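Local coordinates for protein 3-hydroxyacyl-thioester dehydratase X (Mycobacterium tuberculosis, PDB 4OOB) that catalyses the reversible hydration of trans-2-enoyl-CoA to (3R)-3-hydroxyacyl-CoA, with a preference for C8 to C12 acyl chains, at residues A[15-20]-A[85-90]; A[31-36]-A[196-201]; A[36-41]-A[78-83]; A[43-48]-A[119-124]. All coordinates share one frame; numbering follows the deposited sequence.

Contact 1 (A[15-20]-A[85-90]); sequences EELPID and DAVGVR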
loop_
_atom_site.group_PDB
_atom_site.type_symbol
_atom_site.label_atom_id
_atom_site.label_comp_id
_atom_site.label_asym_id
_atom_site.label_seq_id
_atom_site.Cartn_x
_atom_site.Cartn_y
_atom_site.Cartn_z
ATOM N N GLU A 15 -0.536 -0.982 22.695
ATOM C CA GLU A 15 -1.209 -0.040 23.588
ATOM C C GLU A 15 -1.124 1.384 23.141
ATOM O O GLU A 15 -2.126 2.080 23.057
ATOM C CB GLU A 15 -0.599 -0.112 24.997
ATOM C CG GLU A 15 -1.252 -1.153 25.869
ATOM C CD GLU A 15 -2.688 -0.789 26.128
ATOM O OE1 GLU A 15 -3.585 -1.518 25.642
ATOM O OE2 GLU A 15 -2.898 0.255 26.786
ATOM N N GLU A 16 0.092 1.843 22.943
ATOM C CA GLU A 16 0.299 3.248 22.678
ATOM C C GLU A 16 1.547 3.307 21.856
ATOM O O GLU A 16 2.630 2.947 22.325
ATOM C CB GLU A 16 0.435 4.073 23.971
ATOM C CG GLU A 16 0.848 5.526 23.733
ATOM C CD GLU A 16 0.351 6.493 24.800
ATOM O OE1 GLU A 16 -0.865 6.489 25.071
ATOM O OE2 GLU A 16 1.166 7.289 25.347
ATOM N N LEU A 17 1.370 3.713 20.608
ATOM C CA LEU A 17 2.441 3.773 19.649
ATOM C C LEU A 17 2.628 5.255 19.339
ATOM O O LEU A 17 1.678 5.921 18.867
ATOM C CB LEU A 17 2.060 2.963 18.401
ATOM C CG LEU A 17 3.179 2.629 17.432
ATOM C CD1 LEU A 17 4.099 1.594 18.056
ATOM C CD2 LEU A 17 2.614 2.140 16.122
ATOM N N PRO A 18 3.820 5.798 19.682
ATOM C CA PRO A 18 4.098 7.198 19.347
ATOM C C PRO A 18 4.389 7.359 17.861
ATOM O O PRO A 18 4.746 6.412 17.185
ATOM C CB PRO A 18 5.352 7.539 20.181
ATOM C CG PRO A 18 6.009 6.229 20.469
ATOM C CD PRO A 18 4.928 5.164 20.430
ATOM N N ILE A 19 4.211 8.570 17.367
ATOM C CA ILE A 19 4.530 8.874 15.988
ATOM C C ILE A 19 5.751 9.776 15.993
ATOM O O ILE A 19 5.749 10.821 16.628
ATOM C CB ILE A 19 3.306 9.516 15.298
ATOM C CG1 ILE A 19 2.248 8.419 15.058
ATOM C CG2 ILE A 19 3.696 10.240 14.005
ATOM C CD1 ILE A 19 0.837 8.920 14.816
ATOM N N ASP A 20 6.796 9.337 15.303
ATOM C CA ASP A 20 7.933 10.163 15.022
ATOM C C ASP A 20 7.713 11.124 13.840
ATOM O O ASP A 20 7.722 10.692 12.677
ATOM C CB ASP A 20 9.146 9.319 14.727
ATOM C CG ASP A 20 10.354 10.163 14.487
ATOM O OD1 ASP A 20 10.274 11.380 14.775
ATOM O OD2 ASP A 20 11.368 9.639 13.991
ATOM N N ASP A 85 -0.402 12.900 17.714
ATOM C CA ASP A 85 -1.096 11.775 18.349
ATOM C C ASP A 85 -0.168 10.599 18.656
ATOM O O ASP A 85 0.826 10.369 17.977
ATOM C CB ASP A 85 -2.213 11.271 17.457
ATOM C CG ASP A 85 -3.349 12.230 17.351
ATOM O OD1 ASP A 85 -3.518 13.072 18.251
ATOM O OD2 ASP A 85 -4.116 12.117 16.381
ATOM N N ALA A 86 -0.489 9.878 19.719
ATOM C CA ALA A 86 0.013 8.518 19.924
ATOM C C ALA A 86 -1.181 7.618 19.548
ATOM O O ALA A 86 -2.332 8.090 19.637
ATOM C CB ALA A 86 0.431 8.325 21.376
ATOM N N VAL A 87 -0.953 6.370 19.110
ATOM C CA VAL A 87 -2.079 5.531 18.610
ATOM C C VAL A 87 -2.223 4.143 19.214
ATOM O O VAL A 87 -1.236 3.498 19.520
ATOM C CB VAL A 87 -2.069 5.373 17.061
ATOM C CG1 VAL A 87 -2.294 6.692 16.379
ATOM C CG2 VAL A 87 -0.817 4.702 16.552
ATOM N N GLY A 88 -3.463 3.692 19.394
ATOM C CA GLY A 88 -3.720 2.295 19.768
ATOM C C GLY A 88 -3.755 1.513 18.467
ATOM O O GLY A 88 -4.280 1.982 17.474
ATOM N N VAL A 89 -3.184 0.328 18.454
ATOM C CA VAL A 89 -3.175 -0.498 17.257
ATOM C C VAL A 89 -3.671 -1.897 17.592
ATOM O O VAL A 89 -3.210 -2.537 18.515
ATOM C CB VAL A 89 -1.748 -0.572 16.664
ATOM C CG1 VAL A 89 -1.704 -1.414 15.409
ATOM C CG2 VAL A 89 -1.234 0.810 16.350
ATOM N N ARG A 90 -4.614 -2.382 16.813
ATOM C CA ARG A 90 -5.008 -3.772 16.885
ATOM C C ARG A 90 -5.037 -4.327 15.470
ATOM O O ARG A 90 -5.607 -3.702 14.609
ATOM C CB ARG A 90 -6.390 -3.924 17.527
ATOM C CG ARG A 90 -6.771 -5.378 17.866
ATOM C CD ARG A 90 -8.266 -5.519 18.184
ATOM N NE ARG A 90 -8.744 -4.161 18.376
ATOM C CZ ARG A 90 -9.719 -3.543 17.705
ATOM N NH1 ARG A 90 -10.528 -4.208 16.840
ATOM N NH2 ARG A 90 -9.909 -2.235 17.983
#
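Leu17 and Val87 face each other as an antiparallel, hydrogen-bonded pair and carry this contact. Leu17 N donates to Val87 O at 2.8 Å. The return bond, from Val87 N to Leu17 O, is slightly shorter at 2.7 Å and somewhat straighter, with 159° at the hydrogen. In both, the donor stands a little out of the plane of the carbonyl it reaches. A CA-H...O contact supports each end of the pair, one from Glu16 CA to Val87 O and one from Ala86 CA to Leu17 O.

The side chains of the pair lie on the same face of the sheet. Leu17 CB rests on Val87 CG2 at 3.8 Å. Farther along, Leu17 CD2 meets Val89 CG2 at 4.1 Å. Leu17 has CG anti to the backbone N (chi1 -166°), and its branch thus runs on toward Val89. Glu16 lies on the other face, its CG 3.7 Å from Ala86 CB.

Past the strand, Ile19 points back to the partner segment. Its CD1 lies 3.5 Å from Asp85 O and also reaches Val87 CG1, the two side chains crossing at about a right angle. The Asp85 carboxylate turns elsewhere, to Ala82 N and Arg79.

The pair joins strand 12-18, outermost at one end of the hotdog sheet within this chain, to strand 86-99. On its other side, strand 86-99 pairs with strand 102-113. Helix 43-57 covers the apolar face, with Leu47 against Leu17, Ile19 and Val87, and Thr48 against Val89.

Contact 2 (A[31-36]-A[196-201]); sequences TGLRYG and TAAAVL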
loop_
_atom_site.group_PDB
_atom_site.type_symbol
_atom_site.label_atom_id
_atom_site.label_comp_id
_atom_site.label_asym_id
_atom_site.label_seq_id
_atom_site.Cartn_x
_atom_site.Cartn_y
_atom_site.Cartn_z
ATOM N N THR A 31 7.386 9.830 -0.869
ATOM C CA THR A 31 6.157 9.585 -1.638
ATOM C C THR A 31 5.689 10.782 -2.459
ATOM O O THR A 31 4.811 10.630 -3.317
ATOM C CB THR A 31 5.011 9.088 -0.758
ATOM O OG1 THR A 31 4.687 10.069 0.244
ATOM C CG2 THR A 31 5.409 7.767 -0.090
ATOM N N GLY A 32 6.317 11.941 -2.244
ATOM C CA GLY A 32 5.929 13.186 -2.883
ATOM C C GLY A 32 4.624 13.756 -2.326
ATOM O O GLY A 32 3.852 14.374 -3.044
ATOM N N LEU A 33 4.335 13.501 -1.064
ATOM C CA LEU A 33 3.095 13.906 -0.460
ATOM C C LEU A 33 3.432 15.051 0.497
ATOM O O LEU A 33 4.611 15.372 0.692
ATOM C CB LEU A 33 2.518 12.712 0.268
ATOM C CG LEU A 33 1.338 11.952 -0.308
ATOM C CD1 LEU A 33 1.239 11.906 -1.829
ATOM C CD2 LEU A 33 1.312 10.559 0.255
ATOM N N ARG A 34 2.418 15.692 1.055
ATOM C CA ARG A 34 2.607 16.934 1.776
ATOM C C ARG A 34 2.857 16.595 3.245
ATOM O O ARG A 34 2.151 15.793 3.799
ATOM C CB ARG A 34 1.368 17.808 1.629
ATOM C CG ARG A 34 1.638 19.294 1.822
ATOM C CD ARG A 34 0.367 20.090 2.078
ATOM N NE ARG A 34 0.043 20.030 3.495
ATOM C CZ ARG A 34 0.348 20.954 4.409
ATOM N NH1 ARG A 34 0.978 22.087 4.078
ATOM N NH2 ARG A 34 0.000 20.751 5.681
ATOM N N TYR A 35 3.891 17.161 3.845
ATOM C CA TYR A 35 4.144 17.034 5.256
ATOM C C TYR A 35 3.443 18.188 5.950
ATOM O O TYR A 35 3.688 19.334 5.609
ATOM C CB TYR A 35 5.659 17.074 5.562
ATOM C CG TYR A 35 5.975 17.014 7.054
ATOM C CD1 TYR A 35 5.390 16.026 7.864
ATOM C CD2 TYR A 35 6.847 17.942 7.672
ATOM C CE1 TYR A 35 5.660 15.955 9.218
ATOM C CE2 TYR A 35 7.105 17.888 9.044
ATOM C CZ TYR A 35 6.508 16.891 9.813
ATOM O OH TYR A 35 6.721 16.764 11.167
ATOM N N GLY A 36 2.620 17.861 6.936
ATOM C CA GLY A 36 1.902 18.819 7.749
ATOM C C GLY A 36 1.445 18.292 9.107
ATOM O O GLY A 36 1.971 17.273 9.633
ATOM N N THR A 196 3.270 3.192 -4.548
ATOM C CA THR A 196 2.496 3.687 -5.653
ATOM C C THR A 196 1.130 4.167 -5.129
ATOM O O THR A 196 0.634 5.201 -5.567
ATOM C CB THR A 196 2.487 2.602 -6.754
ATOM O OG1 THR A 196 2.889 3.166 -8.013
ATOM C CG2 THR A 196 1.259 1.975 -6.915
ATOM N N ALA A 197 0.559 3.484 -4.130
ATOM C CA ALA A 197 -0.749 3.905 -3.626
ATOM C C ALA A 197 -0.638 5.256 -2.983
ATOM O O ALA A 197 -1.600 6.013 -3.011
ATOM C CB ALA A 197 -1.322 2.932 -2.644
ATOM N N ALA A 198 0.519 5.543 -2.380
ATOM C CA ALA A 198 0.711 6.814 -1.766
ATOM C C ALA A 198 1.016 7.833 -2.862
ATOM O O ALA A 198 0.359 8.864 -2.905
ATOM C CB ALA A 198 1.828 6.773 -0.760
ATOM N N ALA A 199 1.976 7.527 -3.752
ATOM C CA ALA A 199 2.454 8.505 -4.775
ATOM C C ALA A 199 1.326 9.099 -5.660
ATOM O O ALA A 199 1.350 10.268 -6.006
ATOM C CB ALA A 199 3.509 7.858 -5.630
ATOM N N VAL A 200 0.301 8.298 -5.972
ATOM C CA VAL A 200 -0.839 8.771 -6.821
ATOM C C VAL A 200 -1.737 9.849 -6.174
ATOM O O VAL A 200 -2.536 10.495 -6.857
ATOM C CB VAL A 200 -1.721 7.606 -7.315
ATOM C CG1 VAL A 200 -0.907 6.678 -8.198
ATOM C CG2 VAL A 200 -2.395 6.885 -6.171
ATOM N N LEU A 201 -1.570 10.073 -4.858
ATOM C CA LEU A 201 -2.420 10.996 -4.123
ATOM C C LEU A 201 -1.887 12.423 -4.185
ATOM O O LEU A 201 -2.520 13.315 -3.715
ATOM C CB LEU A 201 -2.581 10.523 -2.662
ATOM C CG LEU A 201 -3.140 9.106 -2.436
ATOM C CD1 LEU A 201 -3.330 8.783 -0.962
ATOM C CD2 LEU A 201 -4.478 8.943 -3.185
#
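Leu33 sets both methyls on one side of the peptide plane between Ala198 and Ala199. The flat groups of this contact are peptides, and no aromatic ring of the two segments takes part. Leu33 CD1 lies 3.3 Å from Ala198 O, and CD2 is a little farther from the same oxygen. Both stand well above the plane of the carbonyl. The polar need of Ala198 O is met within its own segment, by Leu201 N at 3.0 Å.

A second carbonyl, Thr31 O, takes part from the other segment. It receives a CA-H...O contact from Ala199 CA at 3.5 Å, with 153° at the hydrogen.

The remaining touches are apolar. Thr31 CG2 meets Ala198 CB at 3.8 Å. The same CB also meets Leu33 CD2 at 4.0 Å. Leu33 CD1 reaches on to Leu201 CB at 4.1 Å. An unstaggered first torsion (chi1 -105°) holds both Leu33 methyls over the Ala198 carbonyl. Thr31 turns its hydroxyl back into its own helix, to Tyr27 O, which leaves the methyl for Ala198.

Gly32 ends helix 21-31 through a Schellman motif, with positive phi and with Leu33 N bonded to Ala28 O. This turn brings Leu33 down onto the partner helix.

The contact is buried. It joins the end of helix 21-31 to the end of helix 193-199. Tyr27 and Thr42 also touch Ala198. Behind helix 193-199 lie strands 152-156 and 212-218, with Leu154 against Ala199 and Tyr214 against Leu201.

Contact 3 (A[36-41]-A[78-83]); sequences GNQVPL and YRPIAV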
loop_
_atom_site.group_PDB
_atom_site.type_symbol
_atom_site.label_atom_id
_atom_site.label_comp_id
_atom_site.label_asym_id
_atom_site.label_seq_id
_atom_site.Cartn_x
_atom_site.Cartn_y
_atom_site.Cartn_z
ATOM N N GLY A 36 2.620 17.861 6.936
ATOM C CA GLY A 36 1.902 18.819 7.749
ATOM C C GLY A 36 1.445 18.292 9.107
ATOM O O GLY A 36 1.971 17.273 9.633
ATOM N N ASN A 37 0.477 18.989 9.707
ATOM C CA ASN A 37 -0.062 18.559 11.027
ATOM C C ASN A 37 -0.724 17.195 10.985
ATOM O O ASN A 37 -0.617 16.475 11.976
ATOM C CB ASN A 37 -1.063 19.577 11.646
ATOM C CG ASN A 37 -0.451 20.949 11.845
ATOM O OD1 ASN A 37 0.743 21.108 12.183
ATOM N ND2 ASN A 37 -1.259 21.963 11.599
ATOM N N GLN A 38 -1.419 16.867 9.874
ATOM C CA GLN A 38 -2.046 15.525 9.702
ATOM C C GLN A 38 -1.117 14.580 8.959
ATOM O O GLN A 38 -0.562 14.928 7.930
ATOM C CB GLN A 38 -3.307 15.480 8.848
ATOM C CG GLN A 38 -4.130 16.709 8.613
ATOM C CD GLN A 38 -5.123 16.896 9.683
ATOM O OE1 GLN A 38 -6.300 17.179 9.437
ATOM N NE2 GLN A 38 -4.664 16.733 10.896
ATOM N N VAL A 39 -1.013 13.337 9.411
ATOM C CA VAL A 39 -0.294 12.351 8.610
ATOM C C VAL A 39 -1.063 12.150 7.314
ATOM O O VAL A 39 -2.295 12.238 7.301
ATOM C CB VAL A 39 -0.116 11.002 9.330
ATOM C CG1 VAL A 39 0.649 11.217 10.641
ATOM C CG2 VAL A 39 -1.451 10.324 9.564
ATOM N N PRO A 40 -0.333 11.882 6.227
ATOM C CA PRO A 40 -0.966 11.469 4.987
ATOM C C PRO A 40 -1.870 10.247 5.142
ATOM O O PRO A 40 -1.591 9.351 5.902
ATOM C CB PRO A 40 0.222 11.098 4.098
ATOM C CG PRO A 40 1.407 11.808 4.698
ATOM C CD PRO A 40 1.133 11.780 6.170
ATOM N N LEU A 41 -2.938 10.218 4.362
ATOM C CA LEU A 41 -3.970 9.180 4.462
ATOM C C LEU A 41 -3.410 7.771 4.508
ATOM O O LEU A 41 -3.884 6.970 5.272
ATOM C CB LEU A 41 -4.948 9.339 3.283
ATOM C CG LEU A 41 -6.020 8.282 3.108
ATOM C CD1 LEU A 41 -7.012 8.246 4.264
ATOM C CD2 LEU A 41 -6.743 8.485 1.771
ATOM N N TYR A 78 -11.794 7.713 9.430
ATOM C CA TYR A 78 -12.945 8.377 10.089
ATOM C C TYR A 78 -12.563 9.771 10.513
ATOM O O TYR A 78 -13.375 10.668 10.486
ATOM C CB TYR A 78 -13.457 7.553 11.296
ATOM C CG TYR A 78 -13.938 6.177 10.858
ATOM C CD1 TYR A 78 -15.182 6.010 10.254
ATOM C CD2 TYR A 78 -13.129 5.062 11.005
ATOM C CE1 TYR A 78 -15.629 4.754 9.815
ATOM C CE2 TYR A 78 -13.535 3.798 10.567
ATOM C CZ TYR A 78 -14.792 3.641 9.963
ATOM O OH TYR A 78 -15.182 2.405 9.511
ATOM N N ARG A 79 -11.325 9.942 10.950
ATOM C CA ARG A 79 -10.787 11.254 11.147
ATOM C C ARG A 79 -9.285 11.230 11.035
ATOM O O ARG A 79 -8.667 10.251 11.373
ATOM C CB ARG A 79 -11.204 11.833 12.505
ATOM C CG ARG A 79 -10.862 10.992 13.731
ATOM C CD ARG A 79 -10.383 11.852 14.922
ATOM N NE ARG A 79 -8.907 11.889 14.950
ATOM C CZ ARG A 79 -8.140 12.524 15.838
ATOM N NH1 ARG A 79 -8.661 13.230 16.835
ATOM N NH2 ARG A 79 -6.821 12.450 15.714
ATOM N N PRO A 80 -8.698 12.337 10.589
ATOM C CA PRO A 80 -7.266 12.488 10.446
ATOM C C PRO A 80 -6.512 12.250 11.720
ATOM O O PRO A 80 -6.976 12.573 12.787
ATOM C CB PRO A 80 -7.090 13.970 10.051
ATOM C CG PRO A 80 -8.402 14.384 9.485
ATOM C CD PRO A 80 -9.430 13.548 10.180
ATOM N N ILE A 81 -5.334 11.695 11.582
ATOM C CA ILE A 81 -4.470 11.435 12.712
ATOM C C ILE A 81 -3.373 12.503 12.728
ATOM O O ILE A 81 -2.717 12.760 11.714
ATOM C CB ILE A 81 -3.844 10.036 12.593
ATOM C CG1 ILE A 81 -4.932 8.964 12.721
ATOM C CG2 ILE A 81 -2.777 9.824 13.664
ATOM C CD1 ILE A 81 -4.455 7.599 12.286
ATOM N N ALA A 82 -3.216 13.141 13.880
ATOM C CA ALA A 82 -2.236 14.179 14.017
ATOM C C ALA A 82 -0.855 13.542 14.169
ATOM O O ALA A 82 -0.687 12.450 14.693
ATOM C CB ALA A 82 -2.563 15.118 15.185
ATOM N N VAL A 83 0.127 14.222 13.616
ATOM C CA VAL A 83 1.511 13.903 13.842
ATOM C C VAL A 83 1.785 13.848 15.370
ATOM O O VAL A 83 2.603 13.066 15.841
ATOM C CB VAL A 83 2.310 14.971 13.089
ATOM C CG1 VAL A 83 3.732 15.096 13.575
ATOM C CG2 VAL A 83 2.264 14.659 11.608
HETATM O O HOH W 1 -4.547 11.269 8.888
#
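Val39 packs between Ile81 and Val83 where two loops of the hotdog fold meet in a single beta bridge, Gln38 with Ala82. Its two methyls divide the work. CG2 lies 3.9 Å from Ile81 CB, and CG1 lies 3.9 Å from Val83 CG2. Both pairs of side chains cross at a slant. With CG1 opposite the carbonyl carbon (chi1 -59°), CG1 is turned to Val83 and CG2 to Ile81.

Gln38 behaves differently. It lies side by side with Pro80, and the two point the same way. The chain bends at chi2 and lays a face of the amide over Pro80 CB and CG, with OE1 3.4 Å from Pro80 CB. Gln38 is exposed and Pro80 partly so.

Val83 leans on the other loop through CG2, which is 3.3 Å from Gly36 O. Two backbone bonds hold the bridge. Val83 N donates to Asn37 O at 2.9 Å in an almost straight bond (176° at the hydrogen). Val39 N donates to Ile81 O, also at 2.9 Å.

Around the site, Val24 of helix 21-31 packs on Val39, and Ala118 and Trp119 of strand 116-128 pack on Ile81. The bridge ties the loop before helix 43-57 to the loop between strands 69-77 and 86-99. One water extends it: the water donates to Val39 O and accepts from Ile81 N at 2.8 Å.

Contact 4 (A[43-48]-A[119-124]); sequences YPFALT and WHQVTT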
loop_
_atom_site.group_PDB
_atom_site.type_symbol
_atom_site.label_atom_id
_atom_site.label_comp_id
_atom_site.label_asym_id
_atom_site.label_seq_id
_atom_site.Cartn_x
_atom_site.Cartn_y
_atom_site.Cartn_z
ATOM N N TYR A 43 -0.255 6.852 5.430
ATOM C CA TYR A 43 0.934 6.726 6.253
ATOM C C TYR A 43 0.798 5.652 7.357
ATOM O O TYR A 43 1.778 4.999 7.699
ATOM C CB TYR A 43 1.365 8.087 6.848
ATOM C CG TYR A 43 2.426 7.901 7.906
ATOM C CD1 TYR A 43 3.728 7.685 7.535
ATOM C CD2 TYR A 43 2.117 7.880 9.262
ATOM C CE1 TYR A 43 4.699 7.454 8.468
ATOM C CE2 TYR A 43 3.093 7.663 10.206
ATOM C CZ TYR A 43 4.381 7.424 9.788
ATOM O OH TYR A 43 5.428 7.186 10.659
ATOM N N PRO A 44 -0.420 5.483 7.917
ATOM C CA PRO A 44 -0.549 4.502 8.982
ATOM C C PRO A 44 -0.348 3.081 8.493
ATOM O O PRO A 44 -0.151 2.190 9.320
ATOM C CB PRO A 44 -1.978 4.722 9.516
ATOM C CG PRO A 44 -2.255 6.132 9.186
ATOM C CD PRO A 44 -1.585 6.392 7.870
ATOM N N PHE A 45 -0.332 2.871 7.178
ATOM C CA PHE A 45 0.153 1.606 6.678
ATOM C C PHE A 45 1.599 1.398 7.119
ATOM O O PHE A 45 1.942 0.336 7.656
ATOM C CB PHE A 45 0.033 1.458 5.141
ATOM C CG PHE A 45 0.535 0.131 4.633
ATOM C CD1 PHE A 45 -0.341 -0.935 4.398
ATOM C CD2 PHE A 45 1.867 -0.068 4.379
ATOM C CE1 PHE A 45 0.120 -2.164 3.933
ATOM C CE2 PHE A 45 2.347 -1.311 3.940
ATOM C CZ PHE A 45 1.469 -2.347 3.681
ATOM N N ALA A 46 2.464 2.360 6.859
ATOM C CA ALA A 46 3.881 2.186 7.272
ATOM C C ALA A 46 4.015 2.075 8.789
ATOM O O ALA A 46 4.712 1.216 9.334
ATOM C CB ALA A 46 4.746 3.302 6.734
ATOM N N LEU A 47 3.297 2.920 9.492
ATOM C CA LEU A 47 3.420 2.965 10.933
ATOM C C LEU A 47 3.084 1.621 11.612
ATOM O O LEU A 47 3.721 1.234 12.607
ATOM C CB LEU A 47 2.471 4.043 11.453
ATOM C CG LEU A 47 2.399 4.324 12.962
ATOM C CD1 LEU A 47 3.667 5.000 13.472
ATOM C CD2 LEU A 47 1.168 5.178 13.231
ATOM N N THR A 48 2.030 0.969 11.119
ATOM C CA THR A 48 1.499 -0.257 11.725
ATOM C C THR A 48 2.137 -1.510 11.182
ATOM O O THR A 48 2.006 -2.559 11.784
ATOM C CB THR A 48 -0.053 -0.362 11.591
ATOM O OG1 THR A 48 -0.443 -0.426 10.224
ATOM C CG2 THR A 48 -0.784 0.832 12.256
ATOM N N TRP A 119 -8.912 5.277 12.039
ATOM C CA TRP A 119 -8.384 4.789 10.762
ATOM C C TRP A 119 -8.392 3.254 10.761
ATOM O O TRP A 119 -7.905 2.613 11.696
ATOM C CB TRP A 119 -6.970 5.376 10.577
ATOM C CG TRP A 119 -6.211 5.204 9.230
ATOM C CD1 TRP A 119 -6.054 6.154 8.235
ATOM C CD2 TRP A 119 -5.455 4.065 8.805
ATOM N NE1 TRP A 119 -5.238 5.673 7.215
ATOM C CE2 TRP A 119 -4.860 4.396 7.535
ATOM C CE3 TRP A 119 -5.214 2.822 9.362
ATOM C CZ2 TRP A 119 -4.070 3.512 6.833
ATOM C CZ3 TRP A 119 -4.432 1.937 8.678
ATOM C CH2 TRP A 119 -3.857 2.278 7.405
ATOM N N HIS A 120 -8.959 2.697 9.705
ATOM C CA HIS A 120 -9.191 1.276 9.568
ATOM C C HIS A 120 -8.635 0.790 8.230
ATOM O O HIS A 120 -8.847 1.430 7.199
ATOM C CB HIS A 120 -10.721 1.025 9.625
ATOM C CG HIS A 120 -11.106 -0.410 9.472
ATOM N ND1 HIS A 120 -11.221 -1.282 10.542
ATOM C CD2 HIS A 120 -11.424 -1.122 8.376
ATOM C CE1 HIS A 120 -11.556 -2.479 10.092
ATOM N NE2 HIS A 120 -11.679 -2.405 8.780
ATOM N N GLN A 121 -8.008 -0.376 8.222
ATOM C CA GLN A 121 -7.486 -0.928 6.984
ATOM C C GLN A 121 -7.668 -2.456 6.797
ATOM O O GLN A 121 -7.495 -3.212 7.716
ATOM C CB GLN A 121 -6.030 -0.577 6.885
ATOM C CG GLN A 121 -5.289 -1.226 5.748
ATOM C CD GLN A 121 -3.845 -0.779 5.749
ATOM O OE1 GLN A 121 -3.475 0.040 4.936
ATOM N NE2 GLN A 121 -3.040 -1.262 6.707
ATOM N N VAL A 122 -8.007 -2.842 5.559
ATOM C CA VAL A 122 -7.977 -4.206 5.070
ATOM C C VAL A 122 -6.927 -4.272 3.927
ATOM O O VAL A 122 -7.016 -3.596 2.887
ATOM C CB VAL A 122 -9.335 -4.715 4.574
ATOM C CG1 VAL A 122 -9.287 -6.229 4.355
ATOM C CG2 VAL A 122 -10.490 -4.376 5.564
ATOM N N THR A 123 -5.897 -5.058 4.203
ATOM C CA THR A 123 -4.799 -5.248 3.340
ATOM C C THR A 123 -4.868 -6.721 2.988
ATOM O O THR A 123 -4.940 -7.578 3.879
ATOM C CB THR A 123 -3.473 -5.039 4.102
ATOM O OG1 THR A 123 -3.325 -3.651 4.430
ATOM C CG2 THR A 123 -2.255 -5.579 3.286
ATOM N N THR A 124 -4.766 -7.013 1.715
ATOM C CA THR A 124 -4.759 -8.355 1.284
ATOM C C THR A 124 -3.434 -8.610 0.615
ATOM O O THR A 124 -3.078 -7.957 -0.360
ATOM C CB THR A 124 -5.950 -8.563 0.329
ATOM O OG1 THR A 124 -7.139 -8.366 1.082
ATOM C CG2 THR A 124 -6.002 -9.928 -0.210
#
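Pro44 O is gripped by two donors of Thr48, one turn ahead in the helix, while the ring of Pro44 presses on Trp119. Thr48 OG1 donates to Pro44 O at 2.8 Å, and Thr48 N donates to the same oxygen at 3.1 Å. The threonine hydroxyl thus folds back on its own helix.

Across the contact, Pro44 CB sits over the face of the Trp119 six-membered ring. It is 3.4 Å from the ring centroid and almost straight above it, a clear CH-pi contact. Pro44 CG lies over the indole too, 3.5 Å from CE2. Trp119 CH2 approaches Phe45 N obliquely, at 3.6 Å. Trp119 NE1 bonds to Leu41 O just before the helix, which helps to set the rotation of the indole.

A chi1 of -180° swings the Phe45 ring away from its own N and along the strand direction. The Gln121 amide meets the ring edge, its plane 72° from that of the ring. Thr123 OG1 lies at the edge as well, 3.8 Å from Phe45 CE1.

Helix 43-57 crosses strand 116-128 steeply, at 76° between the short segments, as the central helix of a hotdog fold lies against its sheet. No polar bond links the two segments themselves. The fit therefore rests on the CH-pi contact of Pro44 with the indole and on the edge of the Phe45 ring, a largely apolar, buried join of helix to sheet.

How the contacts relate
From the N terminus, strand 12-18 meets strand 86-99 in contact 1, which closes a loop of 64 residues. Contact 3 lies wholly within that loop and joins the loop before helix 43-57 to the one after strand 69-77. Contact 2 closes the longest loop, and contacts 3 and 4 both lie within its span. It crosses contact 1. Contact 4 crosses contacts 1 and 3. Contacts 2 and 3 share Gly36. Contact 3 touches all the others, and contacts 1 and 4 touch each other through helix 43-57. Contacts 2 and 4 do not touch. Together they tie the edge strand, helix 43-57, the connecting loops and helix 193-199 into one body.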